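Nucleoporin nup120 (Schizosaccharomyces pombe, PDB 4GQ2) serves as a structural component of the nuclear pore complex, where nucleoporins can also act as docking partners for transiently associated nuclear transport factors. Local coordinates at residues Gly70-Arg75 against Thr146-Pro151. Residues are numbered along the deposited sequence; the frame is centred on the assembly and turned at random.
Sequences GSQTLR and TWFQLP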
ATOM      1  N   GLY A  70      -1.936  -7.083  30.784  1.00113.66           N
ATOM      2  CA  GLY A  70      -3.137  -7.904  30.626  1.00102.43           C
ATOM      3  C   GLY A  70      -2.817  -9.202  29.905  1.00 91.39           C
ATOM      4  O   GLY A  70      -1.658  -9.631  29.865  1.00 78.62           O
ATOM      5  N   SER A  71      -3.842  -9.819  29.323  1.00 80.49           N
ATOM      6  CA  SER A  71      -3.711 -11.128  28.675  1.00 86.96           C
ATOM      7  C   SER A  71      -2.831 -11.124  27.427  1.00 82.06           C
ATOM      8  O   SER A  71      -2.920 -10.221  26.592  1.00 89.88           O
ATOM      9  CB  SER A  71      -5.087 -11.675  28.300  1.00 82.68           C
ATOM     10  OG  SER A  71      -6.000 -11.558  29.374  1.00 93.04           O
ATOM     11  N   GLN A  72      -1.981 -12.138  27.307  1.00 71.88           N
ATOM     12  CA  GLN A  72      -1.308 -12.403  26.045  1.00 80.46           C
ATOM     13  C   GLN A  72      -2.101 -13.463  25.286  1.00 66.95           C
ATOM     14  O   GLN A  72      -2.556 -14.446  25.874  1.00 54.13           O
ATOM     15  CB  GLN A  72       0.147 -12.835  26.250  1.00 84.66           C
ATOM     16  CG  GLN A  72       1.022 -12.568  25.029  1.00 90.06           C
ATOM     17  CD  GLN A  72       2.509 -12.492  25.342  1.00 85.64           C
ATOM     18  OE1 GLN A  72       2.995 -13.111  26.290  1.00 88.79           O
ATOM     19  NE2 GLN A  72       3.242 -11.728  24.533  1.00 66.13           N
ATOM     20  N   THR A  73      -2.288 -13.233  23.988  1.00 53.10           N
ATOM     21  CA  THR A  73      -3.042 -14.142  23.135  1.00 48.63           C
ATOM     22  C   THR A  73      -2.116 -14.638  22.031  1.00 44.59           C
ATOM     23  O   THR A  73      -1.646 -13.864  21.199  1.00 47.18           O
ATOM     24  CB  THR A  73      -4.306 -13.468  22.560  1.00 49.60           C
ATOM     25  OG1 THR A  73      -5.083 -12.908  23.627  1.00 61.23           O
ATOM     26  CG2 THR A  73      -5.159 -14.469  21.816  1.00 42.42           C
ATOM     27  N   LEU A  74      -1.843 -15.936  22.052  1.00 44.58           N
ATOM     28  CA  LEU A  74      -0.801 -16.518  21.222  1.00 40.65           C
ATOM     29  C   LEU A  74      -1.341 -17.516  20.218  1.00 43.63           C
ATOM     30  O   LEU A  74      -2.139 -18.387  20.557  1.00 39.65           O
ATOM     31  CB  LEU A  74       0.262 -17.181  22.101  1.00 40.78           C
ATOM     32  CG  LEU A  74       0.957 -16.280  23.131  1.00 45.24           C
ATOM     33  CD1 LEU A  74       1.893 -17.110  24.000  1.00 41.36           C
ATOM     34  CD2 LEU A  74       1.706 -15.129  22.457  1.00 40.83           C
ATOM     35  N   ARG A  75      -0.885 -17.392  18.980  1.00 37.74           N
ATOM     36  CA  ARG A  75      -1.299 -18.305  17.942  1.00 40.13           C
ATOM     37  C   ARG A  75      -0.162 -19.249  17.576  1.00 38.68           C
ATOM     38  O   ARG A  75       0.905 -18.817  17.131  1.00 41.59           O
ATOM     39  CB  ARG A  75      -1.811 -17.527  16.726  1.00 43.07           C
ATOM     40  CG  ARG A  75      -1.750 -18.268  15.402  1.00 35.22           C
ATOM     41  CD  ARG A  75      -2.754 -19.403  15.298  1.00 34.19           C
ATOM     42  NE  ARG A  75      -2.406 -20.227  14.144  1.00 37.13           N
ATOM     43  CZ  ARG A  75      -3.031 -20.186  12.973  1.00 36.06           C
ATOM     44  NH1 ARG A  75      -4.076 -19.384  12.794  1.00 31.34           N
ATOM     45  NH2 ARG A  75      -2.605 -20.956  11.977  1.00 33.88           N
ATOM     46  N   THR A 146       9.932 -11.824  26.638  1.00 51.01           N
ATOM     47  CA  THR A 146      11.105 -11.203  26.019  1.00 52.53           C
ATOM     48  C   THR A 146      11.342 -11.669  24.585  1.00 48.57           C
ATOM     49  O   THR A 146      11.804 -10.893  23.744  1.00 55.43           O
ATOM     50  CB  THR A 146      12.370 -11.498  26.859  1.00 59.97           C
ATOM     51  OG1 THR A 146      12.269 -10.824  28.116  1.00 62.73           O
ATOM     52  CG2 THR A 146      13.636 -11.028  26.157  1.00 68.37           C
ATOM     53  N   TRP A 147      11.030 -12.937  24.314  1.00 50.90           N
ATOM     54  CA  TRP A 147      11.305 -13.548  23.014  1.00 49.44           C
ATOM     55  C   TRP A 147      10.573 -12.848  21.913  1.00 45.34           C
ATOM     56  O   TRP A 147      11.035 -12.803  20.771  1.00 39.60           O
ATOM     57  CB  TRP A 147      10.891 -15.012  23.004  1.00 49.58           C
ATOM     58  CG  TRP A 147      11.634 -15.908  23.957  1.00 54.52           C
ATOM     59  CD1 TRP A 147      12.719 -15.589  24.773  1.00 50.80           C
ATOM     60  CD2 TRP A 147      11.393 -17.332  24.186  1.00 51.09           C
ATOM     61  NE1 TRP A 147      13.127 -16.680  25.489  1.00 48.69           N
ATOM     62  CE2 TRP A 147      12.378 -17.759  25.186  1.00 52.14           C
ATOM     63  CE3 TRP A 147      10.484 -18.262  23.693  1.00 49.76           C
ATOM     64  CZ2 TRP A 147      12.433 -19.065  25.653  1.00 53.34           C
ATOM     65  CZ3 TRP A 147      10.548 -19.575  24.171  1.00 53.96           C
ATOM     66  CH2 TRP A 147      11.501 -19.966  25.125  1.00 55.71           C
ATOM     67  N   PHE A 148       9.407 -12.313  22.253  1.00 30.67           N
ATOM     68  CA  PHE A 148       8.579 -11.625  21.293  1.00 43.06           C
ATOM     69  C   PHE A 148       8.996 -10.170  21.130  1.00 47.59           C
ATOM     70  O   PHE A 148       8.646  -9.535  20.138  1.00 48.89           O
ATOM     71  CB  PHE A 148       7.110 -11.721  21.718  1.00 50.05           C
ATOM     72  CG  PHE A 148       6.601 -13.129  21.796  1.00 46.58           C
ATOM     73  CD1 PHE A 148       6.094 -13.760  20.665  1.00 45.29           C
ATOM     74  CD2 PHE A 148       6.641 -13.833  22.995  1.00 49.32           C
ATOM     75  CE1 PHE A 148       5.629 -15.065  20.730  1.00 43.91           C
ATOM     76  CE2 PHE A 148       6.181 -15.138  23.062  1.00 52.77           C
ATOM     77  CZ  PHE A 148       5.676 -15.754  21.928  1.00 44.39           C
ATOM     78  N   GLN A 149       9.764  -9.653  22.088  1.00 49.55           N
ATOM     79  CA  GLN A 149       9.991  -8.212  22.186  1.00 43.94           C
ATOM     80  C   GLN A 149      11.373  -7.749  21.767  1.00 45.33           C
ATOM     81  O   GLN A 149      11.506  -6.695  21.156  1.00 54.89           O
ATOM     82  CB  GLN A 149       9.697  -7.725  23.599  1.00 43.75           C
ATOM     83  CG  GLN A 149       8.287  -8.018  24.085  1.00 40.63           C
ATOM     84  CD  GLN A 149       8.173  -7.933  25.591  1.00 43.10           C
ATOM     85  OE1 GLN A 149       9.178  -7.942  26.297  1.00 47.33           O
ATOM     86  NE2 GLN A 149       6.944  -7.847  26.094  1.00 41.05           N
ATOM     87  N   LEU A 150      12.396  -8.529  22.101  1.00 47.65           N
ATOM     88  CA  LEU A 150      13.777  -8.091  21.919  1.00 49.73           C
ATOM     89  C   LEU A 150      14.533  -8.993  20.958  1.00 58.71           C
ATOM     90  O   LEU A 150      14.375 -10.214  21.019  1.00 64.57           O
ATOM     91  CB  LEU A 150      14.508  -8.049  23.266  1.00 58.57           C
ATOM     92  CG  LEU A 150      13.930  -7.197  24.407  1.00 61.51           C
ATOM     93  CD1 LEU A 150      14.658  -7.505  25.708  1.00 56.91           C
ATOM     94  CD2 LEU A 150      13.969  -5.703  24.093  1.00 50.16           C
ATOM     95  N   PRO A 151      15.368  -8.396  20.077  1.00 53.98           N
ATOM     96  CA  PRO A 151      16.157  -9.161  19.107  1.00 59.55           C
ATOM     97  C   PRO A 151      17.198 -10.058  19.783  1.00 65.60           C
ATOM     98  O   PRO A 151      17.736  -9.690  20.832  1.00 64.42           O
ATOM     99  CB  PRO A 151      16.843  -8.074  18.264  1.00 57.94           C
ATOM    100  CG  PRO A 151      16.846  -6.856  19.121  1.00 49.09           C
ATOM    101  CD  PRO A 151      15.621  -6.944  19.979  1.00 46.04           C
TER
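A small, buried side-chain contact, with one leucine and one amide against an aromatic ring, joins Leu-74 of strand 73-79 and the nearby Gln-72 to Phe-148 on the short, weakly bonded helix about 146-149. The two backbones stay well apart, with the CA atoms of Leu-74 and Phe-148 10.6 Å from each other, and side chains alone bridge the gap. Phe-148 carries CG beside its backbone N and anti to its carbonyl carbon (chi1 -61°), which sends the ring out from the helix toward the strand. The far end of the Phe-148 ring meets one branch of Leu-74, with CZ 4.1 Å from CD2, and the methyl comes in obliquely to the ring. Gln-72, extended through chi1 and chi2, places NE2 oblique to the same ring, 4.3 Å from Phe-148 CD2. NE2 is hydrogen-bonded to Asp-88 OD2, which gives this buried nitrogen a polar partner beside the ring. No hydrogen bond links the two segments; they bury about 113 Å² between them. Phe-148 also rests on Val-103 of strand 101-106, in the same sheet as Leu-74, while neighbouring Trp-147 packs on Leu-23 and Leu-25. The helix lies in the connection between strands 138-143 and 160-163 of a four-stranded antiparallel sheet, and from there Phe-148 and Trp-147 reach the sheet of strand 73-79: packing between two adjacent sheets, consistent with neighbouring blades of the Nup120/160 beta-propeller.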